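Glycosylation Associate Protein 2 (Streptococcus agalactiae serotype V, PDB 6OYC) probably acts in the Gap1-Gap2-Gap3 complex, supporting glycosylation and accessory Sec-dependent secretion of a streptococcal surface protein. Local coordinates at residues Q136-E147 with N155-F164; L65-S75 with H93-L102. All coordinates share one frame; numbering follows the deposited sequence.

Contact 1: residues Q136-E147 with N155-F164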
# COMPACT_ATOMS: atom_id res chain seq x y z
N GLN B 136 -3.15 -17.20 -5.98
CA GLN B 136 -1.84 -17.83 -6.04
C GLN B 136 -1.79 -18.88 -7.16
O GLN B 136 -2.82 -19.44 -7.57
CB GLN B 136 -1.50 -18.47 -4.69
CG GLN B 136 -1.47 -17.49 -3.51
CD GLN B 136 -0.25 -16.57 -3.54
OE1 GLN B 136 0.66 -16.72 -4.37
NE2 GLN B 136 -0.22 -15.60 -2.64
N VAL B 137 -0.57 -19.18 -7.63
CA VAL B 137 -0.40 -20.06 -8.78
C VAL B 137 -0.92 -21.46 -8.50
O VAL B 137 -1.10 -22.25 -9.43
CB VAL B 137 1.08 -20.13 -9.25
CG1 VAL B 137 1.53 -18.79 -9.84
CG2 VAL B 137 2.03 -20.59 -8.15
N SER B 138 -1.17 -21.80 -7.23
CA SER B 138 -1.76 -23.10 -6.95
C SER B 138 -3.17 -23.21 -7.50
O SER B 138 -3.61 -24.30 -7.85
CB SER B 138 -1.76 -23.37 -5.44
OG SER B 138 -2.49 -22.37 -4.78
N GLN B 139 -3.90 -22.08 -7.55
CA GLN B 139 -5.21 -21.99 -8.20
C GLN B 139 -5.18 -22.32 -9.68
O GLN B 139 -6.25 -22.47 -10.29
CB GLN B 139 -5.74 -20.57 -8.14
CG GLN B 139 -6.31 -20.13 -6.90
CD GLN B 139 -7.43 -19.20 -7.18
OE1 GLN B 139 -7.99 -19.17 -8.32
NE2 GLN B 139 -7.81 -18.44 -6.17
N ILE B 140 -4.01 -22.30 -10.30
CA ILE B 140 -3.93 -22.38 -11.75
C ILE B 140 -4.18 -23.82 -12.20
O ILE B 140 -3.67 -24.78 -11.59
CB ILE B 140 -2.58 -21.84 -12.24
CG1 ILE B 140 -2.49 -20.35 -11.95
CG2 ILE B 140 -2.38 -22.12 -13.74
CD1 ILE B 140 -1.22 -19.69 -12.47
N GLN B 141 -5.00 -23.98 -13.22
CA GLN B 141 -5.23 -25.28 -13.86
C GLN B 141 -4.69 -25.18 -15.29
O GLN B 141 -5.30 -24.54 -16.15
CB GLN B 141 -6.71 -25.65 -13.83
CG GLN B 141 -7.24 -25.91 -12.43
CD GLN B 141 -8.76 -25.95 -12.35
OE1 GLN B 141 -9.46 -25.07 -12.87
NE2 GLN B 141 -9.28 -26.98 -11.71
N ILE B 142 -3.52 -25.78 -15.53
CA ILE B 142 -2.93 -25.79 -16.86
C ILE B 142 -3.72 -26.75 -17.74
O ILE B 142 -4.30 -27.73 -17.26
CB ILE B 142 -1.44 -26.19 -16.78
CG1 ILE B 142 -0.69 -25.22 -15.88
CG2 ILE B 142 -0.76 -26.18 -18.17
CD1 ILE B 142 0.46 -25.90 -15.16
N ARG B 143 -3.80 -26.45 -19.03
CA ARG B 143 -4.47 -27.38 -19.92
C ARG B 143 -3.75 -28.73 -19.86
O ARG B 143 -2.52 -28.79 -19.85
CB ARG B 143 -4.54 -26.84 -21.34
CG ARG B 143 -3.29 -26.95 -22.17
CD ARG B 143 -3.67 -26.69 -23.60
NE ARG B 143 -2.66 -25.91 -24.29
CZ ARG B 143 -1.64 -26.45 -24.93
NH1 ARG B 143 -1.49 -27.77 -24.95
NH2 ARG B 143 -0.77 -25.67 -25.56
N ASN B 144 -4.54 -29.80 -19.76
CA ASN B 144 -3.99 -31.10 -19.36
C ASN B 144 -3.10 -31.73 -20.42
O ASN B 144 -2.31 -32.62 -20.09
CB ASN B 144 -5.12 -32.05 -19.00
CG ASN B 144 -5.81 -31.62 -17.72
OD1 ASN B 144 -6.36 -30.52 -17.63
ND2 ASN B 144 -5.75 -32.46 -16.70
N ASP B 145 -3.18 -31.29 -21.68
CA ASP B 145 -2.35 -31.84 -22.74
C ASP B 145 -1.14 -30.97 -23.04
O ASP B 145 -0.55 -31.10 -24.12
CB ASP B 145 -3.19 -32.08 -24.01
CG ASP B 145 -3.72 -30.79 -24.61
OD1 ASP B 145 -3.85 -29.79 -23.88
OD2 ASP B 145 -4.03 -30.79 -25.83
N PHE B 146 -0.75 -30.08 -22.11
CA PHE B 146 0.42 -29.25 -22.34
C PHE B 146 1.68 -30.10 -22.43
O PHE B 146 1.96 -30.91 -21.55
CB PHE B 146 0.59 -28.21 -21.24
CG PHE B 146 1.79 -27.32 -21.43
CD1 PHE B 146 1.96 -26.62 -22.62
CD2 PHE B 146 2.77 -27.22 -20.46
CE1 PHE B 146 3.07 -25.81 -22.81
CE2 PHE B 146 3.88 -26.41 -20.64
CZ PHE B 146 4.03 -25.71 -21.82
N GLU B 147 2.46 -29.88 -23.49
CA GLU B 147 3.61 -30.71 -23.84
C GLU B 147 4.91 -30.26 -23.19
O GLU B 147 5.85 -31.05 -23.08
CB GLU B 147 3.80 -30.72 -25.38
CG GLU B 147 2.52 -30.90 -26.23
CD GLU B 147 1.58 -29.66 -26.25
OE1 GLU B 147 2.03 -28.57 -25.79
OE2 GLU B 147 0.40 -29.78 -26.69
N ASN B 155 6.07 -21.68 -3.58
CA ASN B 155 4.63 -21.54 -3.50
C ASN B 155 4.08 -20.42 -4.35
O ASN B 155 2.85 -20.32 -4.48
CB ASN B 155 4.20 -21.32 -2.05
CG ASN B 155 2.94 -22.06 -1.73
OD1 ASN B 155 2.80 -23.23 -2.08
ND2 ASN B 155 2.00 -21.39 -1.07
N ASN B 156 4.91 -19.59 -4.96
CA ASN B 156 4.38 -18.38 -5.56
C ASN B 156 4.74 -18.16 -7.03
O ASN B 156 4.32 -17.14 -7.61
CB ASN B 156 4.80 -17.16 -4.73
CG ASN B 156 4.33 -17.26 -3.28
OD1 ASN B 156 5.09 -17.66 -2.39
ND2 ASN B 156 3.05 -16.92 -3.04
N TYR B 157 5.49 -19.06 -7.65
CA TYR B 157 5.86 -18.89 -9.05
C TYR B 157 5.70 -20.20 -9.82
O TYR B 157 6.09 -21.27 -9.35
CB TYR B 157 7.28 -18.35 -9.17
CG TYR B 157 7.34 -16.96 -8.60
CD1 TYR B 157 7.62 -16.76 -7.25
CD2 TYR B 157 7.06 -15.86 -9.39
CE1 TYR B 157 7.65 -15.47 -6.72
CE2 TYR B 157 7.08 -14.57 -8.87
CZ TYR B 157 7.37 -14.39 -7.53
OH TYR B 157 7.39 -13.11 -7.00
N LEU B 158 5.09 -20.08 -11.00
CA LEU B 158 4.90 -21.18 -11.93
C LEU B 158 5.64 -20.84 -13.22
O LEU B 158 5.52 -19.73 -13.75
CB LEU B 158 3.42 -21.44 -12.21
CG LEU B 158 3.10 -22.31 -13.43
CD1 LEU B 158 3.76 -23.68 -13.35
CD2 LEU B 158 1.58 -22.45 -13.59
N GLU B 159 6.39 -21.81 -13.72
CA GLU B 159 7.28 -21.65 -14.86
C GLU B 159 6.85 -22.64 -15.93
O GLU B 159 6.82 -23.85 -15.68
CB GLU B 159 8.72 -21.88 -14.43
CG GLU B 159 9.77 -21.32 -15.35
CD GLU B 159 11.16 -21.53 -14.79
OE1 GLU B 159 11.28 -22.14 -13.70
OE2 GLU B 159 12.13 -21.11 -15.46
N LEU B 160 6.51 -22.13 -17.11
CA LEU B 160 6.12 -22.93 -18.26
C LEU B 160 7.09 -22.66 -19.39
O LEU B 160 7.38 -21.50 -19.70
CB LEU B 160 4.70 -22.61 -18.70
CG LEU B 160 3.71 -22.77 -17.54
CD1 LEU B 160 2.54 -21.81 -17.65
CD2 LEU B 160 3.24 -24.21 -17.51
N GLU B 161 7.58 -23.73 -20.02
CA GLU B 161 8.51 -23.60 -21.13
C GLU B 161 8.16 -24.56 -22.25
O GLU B 161 7.94 -25.75 -22.00
CB GLU B 161 9.94 -23.83 -20.65
CG GLU B 161 10.98 -23.74 -21.74
CD GLU B 161 12.40 -23.80 -21.20
OE1 GLU B 161 12.57 -24.13 -20.00
OE2 GLU B 161 13.33 -23.50 -21.97
N GLY B 162 8.13 -24.05 -23.48
CA GLY B 162 7.94 -24.90 -24.65
C GLY B 162 7.33 -24.12 -25.81
O GLY B 162 7.59 -22.92 -25.98
N GLN B 163 6.55 -24.83 -26.61
CA GLN B 163 5.83 -24.24 -27.74
C GLN B 163 4.36 -24.09 -27.38
O GLN B 163 3.71 -25.07 -27.00
CB GLN B 163 5.98 -25.10 -28.98
CG GLN B 163 7.44 -25.51 -29.23
CD GLN B 163 8.05 -24.83 -30.44
OE1 GLN B 163 7.67 -23.71 -30.79
NE2 GLN B 163 9.01 -25.50 -31.08
N PHE B 164 3.84 -22.88 -27.55
CA PHE B 164 2.49 -22.54 -27.11
C PHE B 164 1.49 -22.40 -28.25
O PHE B 164 0.29 -22.36 -27.98
CB PHE B 164 2.53 -21.26 -26.26
CG PHE B 164 3.35 -21.43 -25.02
CD1 PHE B 164 2.79 -21.96 -23.86
CD2 PHE B 164 4.71 -21.14 -25.03
CE1 PHE B 164 3.56 -22.16 -22.73
CE2 PHE B 164 5.49 -21.35 -23.90
CZ PHE B 164 4.91 -21.86 -22.75
O HOH W 1 1.53 -17.36 -6.80
O HOH W 2 -0.75 -22.81 -25.26
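I140 and I142 face L158 and L160 across the interior of a β-sandwich, where strand 140-142 and strand 157-161 run nearly parallel, at 14°, with their axes 10.8 Å apart. That spacing is too wide for backbone pairing, and each strand has its hydrogen-bonded neighbours in a different antiparallel sheet: 140-142 pairs with strand 168-180, and 157-165 with strands 149-153 and 251-262. The two sheets therefore meet through side chains. L158 occupies the middle of the layer. Its CD2 branch lies 4.0 Å from I140 CG2, while I142 CD1 and L158 CD2 meet tip to tip. I142 then slides past L160 in the opposite direction, so one methyl serves both leucines. V137, in a 3-10 segment, adds its CB against L158 CB at 4.0 Å.

Beyond L160 the filler is F146, the last residue of the type I turn R143-F146. With CG anti to the backbone N (chi1 180°), its ring reaches between L160 and F164: CE2 is 3.9 Å from L160 CD2, and CE1 is 3.7 Å from F164 CE1. The two rings lie within 20° of parallel but are offset along their planes, and so share little face.

Polar bonds sit at both ends. N156 ND2 donates to Q136 OE1 at 2.7 Å, arriving above the carbonyl plane instead of on a lone pair, and a water gives a second proton to OE1 while joining V137 N to N156 O. At the far end R143 NH1 forms salt bridges with E147 OE2 and, through a weak hydrogen bond, with D145 OD1, while NE donates to F170 O. One face of its guanidinium rests over F146 CD1, and a water bridges R143 NH2 to F164 O, 2.9 Å from each.

Contact 2: residues L65-S75 with H93-L102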
# COMPACT_ATOMS: atom_id res chain seq x y z
N LEU B 65 -12.50 22.12 -6.60
CA LEU B 65 -12.17 23.52 -6.79
C LEU B 65 -11.96 23.76 -8.28
O LEU B 65 -11.02 23.22 -8.88
CB LEU B 65 -10.92 23.89 -5.98
CG LEU B 65 -11.06 23.71 -4.46
CD1 LEU B 65 -9.74 24.05 -3.72
CD2 LEU B 65 -12.22 24.54 -3.91
N THR B 66 -12.84 24.54 -8.90
CA THR B 66 -12.78 24.69 -10.34
C THR B 66 -12.15 26.01 -10.80
O THR B 66 -12.01 26.20 -12.00
CB THR B 66 -14.17 24.55 -10.97
OG1 THR B 66 -15.06 25.52 -10.40
CG2 THR B 66 -14.73 23.13 -10.75
N GLU B 67 -11.77 26.91 -9.88
CA GLU B 67 -11.19 28.20 -10.25
C GLU B 67 -9.69 28.24 -9.95
O GLU B 67 -9.17 27.47 -9.14
CB GLU B 67 -11.87 29.36 -9.52
CG GLU B 67 -13.38 29.30 -9.52
CD GLU B 67 -13.94 29.24 -10.92
OE1 GLU B 67 -13.53 30.08 -11.76
OE2 GLU B 67 -14.78 28.35 -11.19
N GLN B 68 -9.00 29.16 -10.62
CA GLN B 68 -7.56 29.26 -10.39
C GLN B 68 -7.24 29.82 -9.01
O GLN B 68 -6.36 29.30 -8.31
CB GLN B 68 -6.90 30.11 -11.46
CG GLN B 68 -5.47 30.42 -11.09
CD GLN B 68 -4.60 30.66 -12.29
OE1 GLN B 68 -3.60 29.97 -12.49
NE2 GLN B 68 -4.95 31.66 -13.09
N THR B 69 -7.96 30.86 -8.60
CA THR B 69 -7.63 31.60 -7.40
C THR B 69 -8.88 31.83 -6.57
O THR B 69 -9.93 32.19 -7.11
CB THR B 69 -6.98 32.95 -7.77
OG1 THR B 69 -5.85 32.70 -8.63
CG2 THR B 69 -6.55 33.71 -6.51
N TYR B 70 -8.78 31.63 -5.26
CA TYR B 70 -9.87 31.97 -4.36
C TYR B 70 -9.43 33.06 -3.40
O TYR B 70 -8.24 33.26 -3.16
CB TYR B 70 -10.34 30.74 -3.56
CG TYR B 70 -10.93 29.67 -4.44
CD1 TYR B 70 -10.12 28.89 -5.24
CD2 TYR B 70 -12.31 29.47 -4.50
CE1 TYR B 70 -10.64 27.93 -6.06
CE2 TYR B 70 -12.84 28.50 -5.32
CZ TYR B 70 -12.00 27.74 -6.10
OH TYR B 70 -12.50 26.78 -6.92
N GLY B 71 -10.41 33.77 -2.85
CA GLY B 71 -10.15 34.70 -1.79
C GLY B 71 -9.76 33.99 -0.50
O GLY B 71 -9.71 32.76 -0.43
N PRO B 72 -9.49 34.78 0.54
CA PRO B 72 -9.00 34.19 1.80
C PRO B 72 -9.98 33.23 2.45
O PRO B 72 -9.56 32.40 3.26
CB PRO B 72 -8.74 35.41 2.70
CG PRO B 72 -8.88 36.63 1.81
CD PRO B 72 -9.67 36.24 0.61
N GLU B 73 -11.28 33.31 2.14
CA GLU B 73 -12.25 32.44 2.80
C GLU B 73 -12.03 30.95 2.51
O GLU B 73 -12.43 30.12 3.34
CB GLU B 73 -13.66 32.84 2.40
CG GLU B 73 -14.00 34.27 2.79
CD GLU B 73 -13.67 35.28 1.69
OE1 GLU B 73 -14.17 36.42 1.79
OE2 GLU B 73 -12.92 34.93 0.74
N LEU B 74 -11.38 30.59 1.39
CA LEU B 74 -11.11 29.18 1.09
C LEU B 74 -10.49 28.46 2.29
O LEU B 74 -10.79 27.29 2.54
CB LEU B 74 -10.20 29.07 -0.13
CG LEU B 74 -9.70 27.69 -0.56
CD1 LEU B 74 -10.81 26.86 -1.19
CD2 LEU B 74 -8.51 27.81 -1.52
N SER B 75 -9.64 29.16 3.05
CA SER B 75 -9.00 28.53 4.20
C SER B 75 -10.01 28.02 5.22
O SER B 75 -9.73 27.03 5.92
CB SER B 75 -8.06 29.53 4.87
OG SER B 75 -7.01 29.89 4.00
N HIS B 93 -2.14 27.33 -12.33
CA HIS B 93 -1.03 27.63 -11.43
C HIS B 93 -1.55 28.36 -10.20
O HIS B 93 -2.07 29.47 -10.30
CB HIS B 93 0.05 28.48 -12.11
CG HIS B 93 1.25 28.69 -11.23
ND1 HIS B 93 2.22 27.73 -11.06
CD2 HIS B 93 1.60 29.73 -10.44
CE1 HIS B 93 3.13 28.18 -10.21
NE2 HIS B 93 2.78 29.39 -9.82
N ALA B 94 -1.40 27.73 -9.04
CA ALA B 94 -1.93 28.26 -7.80
C ALA B 94 -0.89 29.10 -7.08
O ALA B 94 0.30 28.76 -7.05
CB ALA B 94 -2.39 27.12 -6.89
N THR B 95 -1.35 30.20 -6.48
CA THR B 95 -0.49 31.06 -5.67
C THR B 95 -1.23 31.45 -4.39
O THR B 95 -2.38 31.07 -4.16
CB THR B 95 -0.06 32.31 -6.43
OG1 THR B 95 -1.21 33.14 -6.64
CG2 THR B 95 0.53 31.98 -7.79
N GLY B 96 -0.56 32.23 -3.55
CA GLY B 96 -1.15 32.80 -2.35
C GLY B 96 -1.69 31.73 -1.41
O GLY B 96 -1.16 30.63 -1.29
N ILE B 97 -2.79 32.08 -0.73
CA ILE B 97 -3.38 31.16 0.23
C ILE B 97 -4.07 30.00 -0.47
O ILE B 97 -4.25 28.94 0.15
CB ILE B 97 -4.36 31.90 1.15
CG1 ILE B 97 -5.38 32.67 0.30
CG2 ILE B 97 -3.60 32.83 2.10
CD1 ILE B 97 -6.68 31.94 0.11
N THR B 98 -4.49 30.19 -1.73
CA THR B 98 -4.99 29.07 -2.51
C THR B 98 -3.97 27.95 -2.56
O THR B 98 -4.27 26.81 -2.20
CB THR B 98 -5.37 29.52 -3.92
OG1 THR B 98 -6.42 30.50 -3.87
CG2 THR B 98 -5.82 28.32 -4.75
N GLU B 99 -2.73 28.28 -2.96
CA GLU B 99 -1.70 27.25 -3.02
C GLU B 99 -1.43 26.67 -1.63
O GLU B 99 -1.21 25.46 -1.50
CB GLU B 99 -0.42 27.81 -3.64
CG GLU B 99 0.86 27.10 -3.18
CD GLU B 99 1.02 25.71 -3.78
OE1 GLU B 99 0.86 25.55 -5.02
OE2 GLU B 99 1.32 24.75 -3.02
N GLU B 100 -1.46 27.51 -0.59
CA GLU B 100 -1.24 26.98 0.76
C GLU B 100 -2.30 25.94 1.09
O GLU B 100 -1.99 24.88 1.66
CB GLU B 100 -1.29 28.09 1.81
CG GLU B 100 -0.23 29.17 1.70
CD GLU B 100 -0.46 30.30 2.71
OE1 GLU B 100 -0.18 31.48 2.37
OE2 GLU B 100 -0.92 30.00 3.84
N PHE B 101 -3.54 26.25 0.76
CA PHE B 101 -4.63 25.31 0.98
C PHE B 101 -4.38 24.00 0.23
O PHE B 101 -4.38 22.92 0.83
CB PHE B 101 -5.94 25.96 0.54
CG PHE B 101 -7.15 25.18 0.93
CD1 PHE B 101 -7.67 25.30 2.20
CD2 PHE B 101 -7.75 24.32 0.03
CE1 PHE B 101 -8.78 24.59 2.57
CE2 PHE B 101 -8.86 23.59 0.40
CZ PHE B 101 -9.38 23.73 1.67
N LEU B 102 -4.14 24.08 -1.09
CA LEU B 102 -3.89 22.86 -1.87
C LEU B 102 -2.77 22.03 -1.25
O LEU B 102 -2.87 20.80 -1.16
CB LEU B 102 -3.55 23.22 -3.31
CG LEU B 102 -4.61 24.01 -4.09
CD1 LEU B 102 -4.12 24.36 -5.47
CD2 LEU B 102 -5.95 23.28 -4.16
O HOH W 3 -4.16 30.76 -6.89
O HOH W 4 -4.88 28.43 3.11
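Y70 N donates a nearly straight hydrogen bond to T98 OG1, 3.0 Å long with an N-H...O angle of 171°, and so ties a loop of the N-terminal α/β domain to a helix. The loop leaves the end of strand 62-65 in a five-stranded parallel sheet with the 2-1-3-4-5 strand order of flavodoxin-like folds; helix 96-104 follows the adjacent strand, 86-89. T98 holds its hydroxyl beside its own backbone N and anti to the carbonyl carbon, which turns CG2 toward Q68 O and OG1 toward the edge of the Y70 ring.

Further along, H93 N reaches Q68 OE1 at 3.0 Å in a weak bond. The orientation of this amide is doubtful, because Q68 OE1 also lies 2.7 Å from the acceptor H93 O. Firmer support comes from a water that accepts from T95 N at 2.9 Å, donates to Q68 O and is hydrogen-bonded to T69 OG1. Q68 O has another partner in the hydroxyl of Y88.

I97 packs over the turn that follows Y70. CG1 sits between the backbone N and the carbonyl carbon (chi1 53°), and its CD1 presses 3.2 Å from G71 O, close as well to P72 CA. A second water links S75 OG to I97 O.

Deeper in, L74 crosses the F101 ring in a CH-pi contact: CG stands over one face, 4.0 Å from the centroid and 16° off the normal, and CD2 extends back to F101 CB. L74 CD1 lies over the rim of the Y70 ring, joining both aromatics. L65 reaches from the strand end to F101 and L102, while V86 packs against L65 and F101. L65 CD1 passes L102 CD2 at 3.9 Å, and L74 O approaches F101 CE1 to 3.4 Å.

From the N terminus, the chain first meets contact 2. Residues 65-75 leave strand 62-65, and after 17 intervening residues, including strand 86-89, the start of helix 96-104 returns against them, closing a local loop at the C-terminal ends of adjacent strands 62-65 and 86-89. That loop is complete before contact 1 opens. After helix 115-125 the chain enters the β-sandwich, where 136-147 and 155-164 are separated by only seven residues, five of them strand. The two loops thus follow in series, neither nesting nor crossing. Their centres are 55 Å apart on opposite sides of the chain's centre, with nearest atoms about 36 Å apart: contact 2 joins loop to helix, contact 1 sheet to sheet.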